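Local coordinates for protein haloacid dehalogenase-like hydrolase (Bacteroides thetaiotaomicron, PDB 2RAV) that is probably a magnesium-dependent phosphatase of the haloacid dehalogenase superfamily, here with tungstate, a phosphate mimic, bound beside the metal in the active site, at residues T43-A48 / Q149-I154; F209-N214 / M228-E233; I49-S54 / H130-P135. The protein carries 1 engineered substitution. All coordinates share one frame; numbering follows the deposited sequence.

Contact 1 of 3, residues T43-A48 / Q149-I154; sequences TGRPKA and QMTPFI. With WO6 (trioxido(oxo)tungsten), chain C.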
loop_
_atom_site.group_PDB
_atom_site.type_symbol
_atom_site.label_atom_id
_atom_site.label_comp_id
_atom_site.label_asym_id
_atom_site.label_seq_id
_atom_site.Cartn_x
_atom_site.Cartn_y
_atom_site.Cartn_z
ATOM N N THR A 43 1.217 -2.830 1.160
ATOM C CA THR A 43 0.895 -1.415 1.296
ATOM C C THR A 43 1.409 -0.609 0.134
ATOM O O THR A 43 2.422 -0.938 -0.472
ATOM C CB THR A 43 1.500 -0.887 2.626
ATOM O OG1 THR A 43 1.130 0.488 2.836
ATOM C CG2 THR A 43 3.011 -0.982 2.711
ATOM N N GLY A 44 0.710 0.498 -0.131
ATOM C CA GLY A 44 1.217 1.510 -1.041
ATOM C C GLY A 44 2.374 2.265 -0.454
ATOM O O GLY A 44 3.145 2.908 -1.187
ATOM N N ARG A 45 2.543 2.281 0.859
ATOM C CA ARG A 45 3.607 3.080 1.450
ATOM C C ARG A 45 4.975 2.440 1.205
ATOM O O ARG A 45 5.122 1.239 1.198
ATOM C CB ARG A 45 3.299 3.207 2.921
ATOM C CG ARG A 45 1.998 3.899 3.269
ATOM C CD ARG A 45 1.737 5.223 2.534
ATOM N NE ARG A 45 0.711 4.976 1.535
ATOM C CZ ARG A 45 0.629 5.337 0.267
ATOM N NH1 ARG A 45 1.615 6.092 -0.337
ATOM N NH2 ARG A 45 -0.542 4.833 -0.259
ATOM N N PRO A 46 5.984 3.321 1.089
ATOM C CA PRO A 46 7.359 2.849 1.159
ATOM C C PRO A 46 7.756 2.571 2.603
ATOM O O PRO A 46 7.226 3.190 3.520
ATOM C CB PRO A 46 8.190 4.015 0.627
ATOM C CG PRO A 46 7.314 5.184 0.748
ATOM C CD PRO A 46 5.885 4.764 0.817
ATOM N N LYS A 47 8.713 1.686 2.810
ATOM C CA LYS A 47 9.199 1.377 4.131
ATOM C C LYS A 47 9.579 2.581 4.933
ATOM O O LYS A 47 9.362 2.669 6.154
ATOM C CB LYS A 47 10.403 0.421 3.984
ATOM C CG LYS A 47 10.955 -0.248 5.213
ATOM C CD LYS A 47 12.151 -1.069 4.652
ATOM C CE LYS A 47 13.461 -0.410 5.053
ATOM N NZ LYS A 47 13.939 -1.023 6.338
ATOM N N ALA A 48 10.226 3.552 4.240
ATOM C CA ALA A 48 10.688 4.732 4.937
ATOM C C ALA A 48 9.608 5.488 5.660
ATOM O O ALA A 48 9.847 6.290 6.577
ATOM C CB ALA A 48 11.358 5.673 3.913
ATOM N N GLN A 149 8.708 4.837 -6.802
ATOM C CA GLN A 149 7.333 5.257 -6.676
ATOM C C GLN A 149 7.248 6.769 -6.638
ATOM O O GLN A 149 8.089 7.430 -5.996
ATOM C CB GLN A 149 6.651 4.692 -5.425
ATOM C CG GLN A 149 5.197 5.079 -5.255
ATOM C CD GLN A 149 4.465 4.304 -4.128
ATOM O OE1 GLN A 149 3.873 3.251 -4.464
ATOM N NE2 GLN A 149 4.632 4.829 -2.939
ATOM N N MET A 150 6.229 7.318 -7.297
ATOM C CA MET A 150 5.913 8.729 -7.128
ATOM C C MET A 150 4.522 8.829 -6.491
ATOM O O MET A 150 3.624 8.066 -6.868
ATOM C CB MET A 150 5.895 9.466 -8.442
ATOM C CG MET A 150 7.169 9.489 -9.140
ATOM S SD MET A 150 7.096 10.327 -10.758
ATOM C CE MET A 150 6.132 9.297 -11.722
ATOM N N THR A 151 4.330 9.785 -5.604
ATOM C CA THR A 151 3.012 10.053 -5.041
ATOM C C THR A 151 2.676 11.476 -5.295
ATOM O O THR A 151 2.939 12.372 -4.466
ATOM C CB THR A 151 2.963 9.666 -3.551
ATOM O OG1 THR A 151 3.307 8.266 -3.473
ATOM C CG2 THR A 151 1.584 9.925 -2.957
ATOM N N PRO A 152 2.080 11.780 -6.465
ATOM C CA PRO A 152 1.598 13.114 -6.755
ATOM C C PRO A 152 0.302 13.403 -6.030
ATOM O O PRO A 152 -0.605 12.566 -5.971
ATOM C CB PRO A 152 1.392 13.100 -8.294
ATOM C CG PRO A 152 1.029 11.633 -8.549
ATOM C CD PRO A 152 1.942 10.878 -7.609
ATOM N N PHE A 153 0.176 14.628 -5.501
ATOM C CA PHE A 153 -1.034 15.092 -4.850
ATOM C C PHE A 153 -1.930 15.711 -5.933
ATOM O O PHE A 153 -2.104 16.926 -6.000
ATOM C CB PHE A 153 -0.716 16.062 -3.704
ATOM C CG PHE A 153 -0.164 15.314 -2.551
ATOM C CD1 PHE A 153 1.100 14.789 -2.621
ATOM C CD2 PHE A 153 -0.931 15.095 -1.425
ATOM C CE1 PHE A 153 1.599 14.067 -1.603
ATOM C CE2 PHE A 153 -0.444 14.340 -0.373
ATOM C CZ PHE A 153 0.841 13.802 -0.467
ATOM N N ILE A 154 -2.490 14.801 -6.719
ATOM C CA ILE A 154 -3.388 15.161 -7.826
ATOM C C ILE A 154 -4.769 14.563 -7.615
ATOM O O ILE A 154 -4.933 13.442 -7.126
ATOM C CB ILE A 154 -2.805 14.702 -9.168
ATOM C CG1 ILE A 154 -2.407 13.218 -9.245
ATOM C CG2 ILE A 154 -1.601 15.612 -9.520
ATOM C CD1 ILE A 154 -1.903 12.756 -10.609
HETATM W W WO6 C . -2.337 1.667 2.191
HETATM O O1 WO6 C . -1.926 0.878 0.705
HETATM O O2 WO6 C . -4.027 1.943 2.561
HETATM O O3 WO6 C . -1.701 3.246 1.974
HETATM O O4 WO6 C . -1.461 1.043 3.522
#
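The amide of Gln149 reaches across to the backbone of Gly44, where the haloacid dehalogenase core meets its cap. Residues 43-48 form the loop after core strand 38-42, and Thr43 is the hydroxyl residue of HAD motif II. Gln149 lies on strand 149-152 of the cap. Its CG sits opposite the backbone N (chi1 -179°), and the chain runs on extended, which carries the amide over to the loop. Gln149 NE2 donates to Gly44 O at 3.0 Å. The acceptor lies in the plane of the amide, and the donor approaches nearly along the C=O axis. Gln149 OE1 bonds to Asn69 instead, which fixes the flip of the amide. Pro46 CD lies 4.0 Å from Gln149 NE2, and the two side chains cross at about a right angle.

The Arg45 guanidinium is turned 36° from the amide plane of Gln149. Its chain bends at chi2 and chi3, so that one edge faces the tungstate. Arg45 NE and Arg45 NH2 each lie 3.0 Å from tungstate O3, which is gripped in the plane of the guanidinium. Arg45 NH2 also makes a salt bridge to Asp180 of the cap, and Thr151 OG1 hydrogen-bonds to the same carboxylate. Asp180 thus joins both segments. Gly44 N donates to tungstate O1 at 2.8 Å. Thr43 OG1 donates to tungstate O4 at 2.7 Å, and it also accepts from Arg45 N at 3.0 Å, closing an ST turn.

Contact 2 of 3, residues F209-N214 / M228-E233; sequences FGDGGN and MGQAKE. With MG (magnesium ion), chain B.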
loop_
_atom_site.group_PDB
_atom_site.type_symbol
_atom_site.label_atom_id
_atom_site.label_comp_id
_atom_site.label_asym_id
_atom_site.label_seq_id
_atom_site.Cartn_x
_atom_site.Cartn_y
_atom_site.Cartn_z
ATOM N N PHE A 209 -6.663 -8.634 2.408
ATOM C CA PHE A 209 -7.496 -7.760 3.231
ATOM C C PHE A 209 -7.197 -6.323 2.822
ATOM O O PHE A 209 -6.050 -5.891 2.851
ATOM C CB PHE A 209 -7.218 -7.901 4.717
ATOM C CG PHE A 209 -7.377 -9.289 5.299
ATOM C CD1 PHE A 209 -6.403 -10.267 5.083
ATOM C CD2 PHE A 209 -8.492 -9.611 6.051
ATOM C CE1 PHE A 209 -6.565 -11.529 5.643
ATOM C CE2 PHE A 209 -8.648 -10.873 6.619
ATOM C CZ PHE A 209 -7.659 -11.808 6.427
ATOM N N GLY A 210 -8.233 -5.554 2.494
ATOM C CA GLY A 210 -8.036 -4.175 2.100
ATOM C C GLY A 210 -9.290 -3.350 2.233
ATOM O O GLY A 210 -10.384 -3.863 2.398
ATOM N N ASP A 211 -9.065 -2.031 2.195
ATOM C CA ASP A 211 -10.122 -1.078 2.294
ATOM C C ASP A 211 -10.215 -0.104 1.119
ATOM O O ASP A 211 -11.144 0.694 1.129
ATOM C CB ASP A 211 -10.024 -0.215 3.579
ATOM C CG ASP A 211 -8.910 0.805 3.479
ATOM O OD1 ASP A 211 -7.820 0.406 3.008
ATOM O OD2 ASP A 211 -9.113 1.995 3.845
ATOM N N GLY A 212 -9.287 -0.147 0.197
ATOM C CA GLY A 212 -9.105 0.951 -0.749
ATOM C C GLY A 212 -8.974 0.558 -2.183
ATOM O O GLY A 212 -8.753 -0.585 -2.515
ATOM N N GLY A 213 -9.082 1.581 -3.056
ATOM C CA GLY A 213 -8.980 1.297 -4.478
ATOM C C GLY A 213 -7.694 0.621 -4.928
ATOM O O GLY A 213 -7.680 -0.149 -5.872
ATOM N N ASN A 214 -6.605 0.925 -4.209
ATOM C CA ASN A 214 -5.331 0.308 -4.543
ATOM C C ASN A 214 -5.186 -1.126 -4.058
ATOM O O ASN A 214 -4.159 -1.761 -4.302
ATOM C CB ASN A 214 -4.156 1.174 -4.046
ATOM C CG ASN A 214 -4.006 1.249 -2.573
ATOM O OD1 ASN A 214 -5.016 1.319 -1.845
ATOM N ND2 ASN A 214 -2.777 1.275 -2.064
ATOM N N MET A 228 -12.831 -4.360 4.011
ATOM C CA MET A 228 -13.252 -3.759 5.266
ATOM C C MET A 228 -14.623 -3.156 5.111
ATOM O O MET A 228 -15.040 -2.688 4.081
ATOM C CB MET A 228 -12.243 -2.716 5.729
ATOM C CG MET A 228 -10.819 -3.233 5.870
ATOM S SD MET A 228 -10.655 -4.738 6.850
ATOM C CE MET A 228 -11.056 -4.134 8.487
ATOM N N GLY A 229 -15.388 -3.126 6.236
ATOM C CA GLY A 229 -16.763 -2.699 6.143
ATOM C C GLY A 229 -16.990 -1.277 5.679
ATOM O O GLY A 229 -18.035 -0.972 5.140
ATOM N N GLN A 230 -16.025 -0.372 5.946
ATOM C CA GLN A 230 -16.188 0.998 5.527
ATOM C C GLN A 230 -15.612 1.285 4.132
ATOM O O GLN A 230 -15.615 2.433 3.680
ATOM C CB GLN A 230 -15.521 1.923 6.526
ATOM C CG GLN A 230 -13.994 1.904 6.599
ATOM C CD GLN A 230 -13.090 0.788 7.086
ATOM O OE1 GLN A 230 -13.664 -0.140 7.770
ATOM N NE2 GLN A 230 -11.764 0.957 6.763
ATOM N N ALA A 231 -15.151 0.297 3.414
ATOM C CA ALA A 231 -14.620 0.500 2.089
ATOM C C ALA A 231 -15.704 1.016 1.125
ATOM O O ALA A 231 -16.885 0.737 1.309
ATOM C CB ALA A 231 -14.085 -0.819 1.591
ATOM N N LYS A 232 -15.278 1.732 0.078
ATOM C CA LYS A 232 -16.176 2.143 -1.007
ATOM C C LYS A 232 -16.768 0.908 -1.704
ATOM O O LYS A 232 -16.233 -0.196 -1.657
ATOM C CB LYS A 232 -15.425 3.051 -1.991
ATOM C CG LYS A 232 -15.020 4.399 -1.437
ATOM C CD LYS A 232 -16.060 5.258 -0.816
ATOM C CE LYS A 232 -15.577 6.650 -0.486
ATOM N NZ LYS A 232 -16.504 7.368 0.439
ATOM N N GLU A 233 -17.889 1.129 -2.408
ATOM C CA GLU A 233 -18.587 0.040 -3.034
ATOM C C GLU A 233 -17.740 -0.699 -4.064
ATOM O O GLU A 233 -17.872 -1.930 -4.163
ATOM C CB GLU A 233 -19.899 0.547 -3.628
ATOM C CG GLU A 233 -20.889 -0.503 -4.041
ATOM C CD GLU A 233 -22.249 0.009 -4.309
ATOM O OE1 GLU A 233 -23.228 -0.772 -4.187
ATOM O OE2 GLU A 233 -22.517 1.149 -4.620
HETATM MG MG MG B . -5.897 1.204 2.869
HETATM O O HOH W 1 -12.461 2.711 0.018
HETATM O O HOH W 2 -11.544 2.862 4.545
HETATM O O HOH W 3 -6.755 3.088 2.767
HETATM O O HOH W 4 -6.054 0.825 0.803
#
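Residues 210-211 and 228-231 run close together, with Met228 N donating to Gly210 O at 3.0 Å and the CA atoms of Asp211 and Ala231 4.8 Å apart. Past this bond the second segment folds into a type I beta turn from Met228 to Ala231, closed by Ala231 N to Met228 O. The turn sets Ala231 CB 3.3 Å from Asp211 O. Met228 CG lies against Asp211 CB, and the rest of its bent chain leads away.

The Asp211 carboxylate is turned from the Gln230 amide by 45°. The two do not bond directly. Water 2 joins them, donating to Asp211 OD2 and accepting from Gln230 NE2. That amide nitrogen also donates to Gly11 O. Water 1 makes a second bridge, from Asp211 O to Lys232 N just before helix 233-238.

Asp211 belongs to the acidic HAD motif IV, in the loop that follows strand 206-210 at the active-site end of the Rossmann-like sheet. Its CG stands between the backbone N and carbonyl carbon (chi1 74°). Asp211 OD1 binds the magnesium ion at 2.1 Å. Asp211 OD2 does not bind the metal and instead accepts a bond of 2.8 Å from water 3, itself a magnesium ligand. Asp8, the backbone O of the engineered Ala10, a tungstate oxygen and water 4 complete the six ligands. Water 4 donates to Asn214 OD1 at 2.9 Å, while Asn214 ND2 donates to the tungstate.

Contact 3 of 3, residues I49-S54 / H130-P135; sequences IINNLS and HVNVIP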
loop_
_atom_site.group_PDB
_atom_site.type_symbol
_atom_site.label_atom_id
_atom_site.label_comp_id
_atom_site.label_asym_id
_atom_site.label_seq_id
_atom_site.Cartn_x
_atom_site.Cartn_y
_atom_site.Cartn_z
ATOM N N ILE A 49 8.344 5.374 5.294
ATOM C CA ILE A 49 7.373 6.169 6.035
ATOM C C ILE A 49 6.403 5.247 6.751
ATOM O O ILE A 49 5.418 5.780 7.251
ATOM C CB ILE A 49 6.684 7.178 5.134
ATOM C CG1 ILE A 49 5.855 6.548 4.028
ATOM C CG2 ILE A 49 7.701 8.159 4.543
ATOM C CD1 ILE A 49 5.094 7.550 3.188
ATOM N N ILE A 50 6.638 3.942 6.845
ATOM C CA ILE A 50 5.841 3.048 7.684
ATOM C C ILE A 50 6.286 3.242 9.111
ATOM O O ILE A 50 7.346 2.784 9.566
ATOM C CB ILE A 50 5.930 1.573 7.267
ATOM C CG1 ILE A 50 5.484 1.292 5.824
ATOM C CG2 ILE A 50 5.122 0.729 8.262
ATOM C CD1 ILE A 50 5.722 -0.073 5.296
ATOM N N ASN A 51 5.455 3.986 9.838
ATOM C CA ASN A 51 5.770 4.387 11.200
ATOM C C ASN A 51 4.687 3.967 12.165
ATOM O O ASN A 51 4.644 4.478 13.274
ATOM C CB ASN A 51 6.018 5.907 11.307
ATOM C CG ASN A 51 4.795 6.762 10.994
ATOM O OD1 ASN A 51 3.760 6.267 10.535
ATOM N ND2 ASN A 51 4.773 8.092 11.264
ATOM N N ASN A 52 3.817 3.024 11.792
ATOM C CA ASN A 52 2.638 2.722 12.599
ATOM C C ASN A 52 2.410 1.234 12.807
ATOM O O ASN A 52 1.290 0.857 13.207
ATOM C CB ASN A 52 1.428 3.402 11.985
ATOM C CG ASN A 52 1.187 3.061 10.562
ATOM O OD1 ASN A 52 1.872 2.246 9.924
ATOM N ND2 ASN A 52 0.152 3.715 9.994
ATOM N N LEU A 53 3.433 0.417 12.591
ATOM C CA LEU A 53 3.283 -1.020 12.730
ATOM C C LEU A 53 4.006 -1.582 13.916
ATOM O O LEU A 53 4.172 -2.809 14.027
ATOM C CB LEU A 53 3.743 -1.757 11.467
ATOM C CG LEU A 53 2.877 -1.561 10.251
ATOM C CD1 LEU A 53 3.455 -2.479 9.177
ATOM C CD2 LEU A 53 1.414 -1.870 10.491
ATOM N N SER A 54 4.503 -0.749 14.816
ATOM C CA SER A 54 5.414 -1.275 15.842
ATOM C C SER A 54 4.788 -2.365 16.710
ATOM O O SER A 54 5.426 -3.273 17.151
ATOM C CB SER A 54 6.002 -0.141 16.685
ATOM O OG SER A 54 5.002 0.540 17.399
ATOM N N HIS A 130 -0.648 10.974 9.701
ATOM C CA HIS A 130 0.415 10.882 10.718
ATOM C C HIS A 130 1.750 10.357 10.192
ATOM O O HIS A 130 2.507 9.689 10.929
ATOM C CB HIS A 130 -0.187 10.094 11.873
ATOM C CG HIS A 130 -1.068 10.964 12.762
ATOM N ND1 HIS A 130 -1.294 10.681 14.106
ATOM C CD2 HIS A 130 -1.745 12.106 12.495
ATOM C CE1 HIS A 130 -2.106 11.617 14.632
ATOM N NE2 HIS A 130 -2.391 12.503 13.639
ATOM N N VAL A 131 2.017 10.713 8.905
ATOM C CA VAL A 131 3.319 10.470 8.306
ATOM C C VAL A 131 4.293 11.494 8.846
ATOM O O VAL A 131 4.037 12.695 9.035
ATOM C CB VAL A 131 3.197 10.476 6.774
ATOM C CG1 VAL A 131 4.555 10.433 6.119
ATOM C CG2 VAL A 131 2.350 9.242 6.356
ATOM N N ASN A 132 5.539 11.061 9.152
ATOM C CA ASN A 132 6.621 11.957 9.550
ATOM C C ASN A 132 7.023 12.844 8.366
ATOM O O ASN A 132 6.861 12.508 7.188
ATOM C CB ASN A 132 7.848 11.144 10.001
ATOM C CG ASN A 132 7.738 10.341 11.269
ATOM O OD1 ASN A 132 6.800 10.452 12.056
ATOM N ND2 ASN A 132 8.754 9.484 11.481
ATOM N N VAL A 133 7.570 14.042 8.684
ATOM C CA VAL A 133 7.879 15.028 7.649
ATOM C C VAL A 133 8.947 14.522 6.695
ATOM O O VAL A 133 10.030 14.123 7.130
ATOM C CB VAL A 133 8.374 16.358 8.282
ATOM C CG1 VAL A 133 8.771 17.355 7.198
ATOM C CG2 VAL A 133 7.307 16.927 9.185
ATOM N N ILE A 134 8.763 14.532 5.440
ATOM C CA ILE A 134 9.619 14.038 4.355
ATOM C C ILE A 134 10.501 15.205 3.924
ATOM O O ILE A 134 10.047 16.322 3.766
ATOM C CB ILE A 134 8.755 13.547 3.226
ATOM C CG1 ILE A 134 7.827 12.393 3.640
ATOM C CG2 ILE A 134 9.633 13.164 2.032
ATOM C CD1 ILE A 134 6.701 12.078 2.702
ATOM N N PRO A 135 11.791 14.975 3.736
ATOM C CA PRO A 135 12.638 16.105 3.319
ATOM C C PRO A 135 12.314 16.639 1.922
ATOM O O PRO A 135 11.933 15.908 1.032
ATOM C CB PRO A 135 14.006 15.512 3.205
ATOM C CG PRO A 135 13.909 14.204 3.937
ATOM C CD PRO A 135 12.509 13.704 3.866
HETATM O O HOH W 5 6.763 8.382 8.492
#
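Asn51 makes the direct polar contact with residues 130-132. Its CG sits between the backbone N and carbonyl carbon (chi1 65°), and this places ND2 beside the carbonyl of His130. Asn51 ND2 donates to His130 O at 2.8 Å. The bond is nearly straight, with an N-H...O angle of 174°, and it lies in the carbonyl plane and close to the amide plane of Asn51. The same nitrogen makes a weak bond to Asn132 OD1 at 3.2 Å. The two asparagine amides stand steeply to each other, with their planes 81° apart.

Water 5 adds an indirect link. It donates to Ile49 O at 3.2 Å and accepts from Asn132 N at 3.0 Å.

These bonds join the core and the cap of the HAD fold. Residues 49-54 lead from the motif II loop to helix 54-57. Residues 130-135 follow cap helix 119-128, and His130 leaves the helical path there with a positive phi.

The apolar contact is made by Ile49. Val131 CG1 is placed against it, 4.0 Å from Ile49 CB and 4.1 Å from Ile49 CD1, so a single methyl meets both the branch point and the end of the isoleucine. Ile49 CG2 lies 4.3 Å from Ile134 CG1. Phe125 of helix 119-128 touches both Ile49 and Val131, while Ile112 of strand 112-115 touches both Ile49 and Ile134.

From the N terminus the chain passes core strand 4-7 and helix 23-34, then leaves strand 38-42 through residues 43-48 and runs on into 49-54. After helix 54-57 and core strands 64-67, 72-75 and 78-82 it enters the cap. Contact 3 closes first, when residues 130-135 return to 49-54. Contact 1 closes next, when strand 149-152 returns to 43-48, so contact 3 lies within its longer loop. Both tie one core loop to the cap, and they touch where Ile50 packs on Thr43 and Arg45. Contact 2 comes later, in series with both. It closes a short loop within the core, joining the ends of strands 206-210 and 224-227. Contacts 1 and 2 meet at the tungstate, where Gly44 lies beside Asn214.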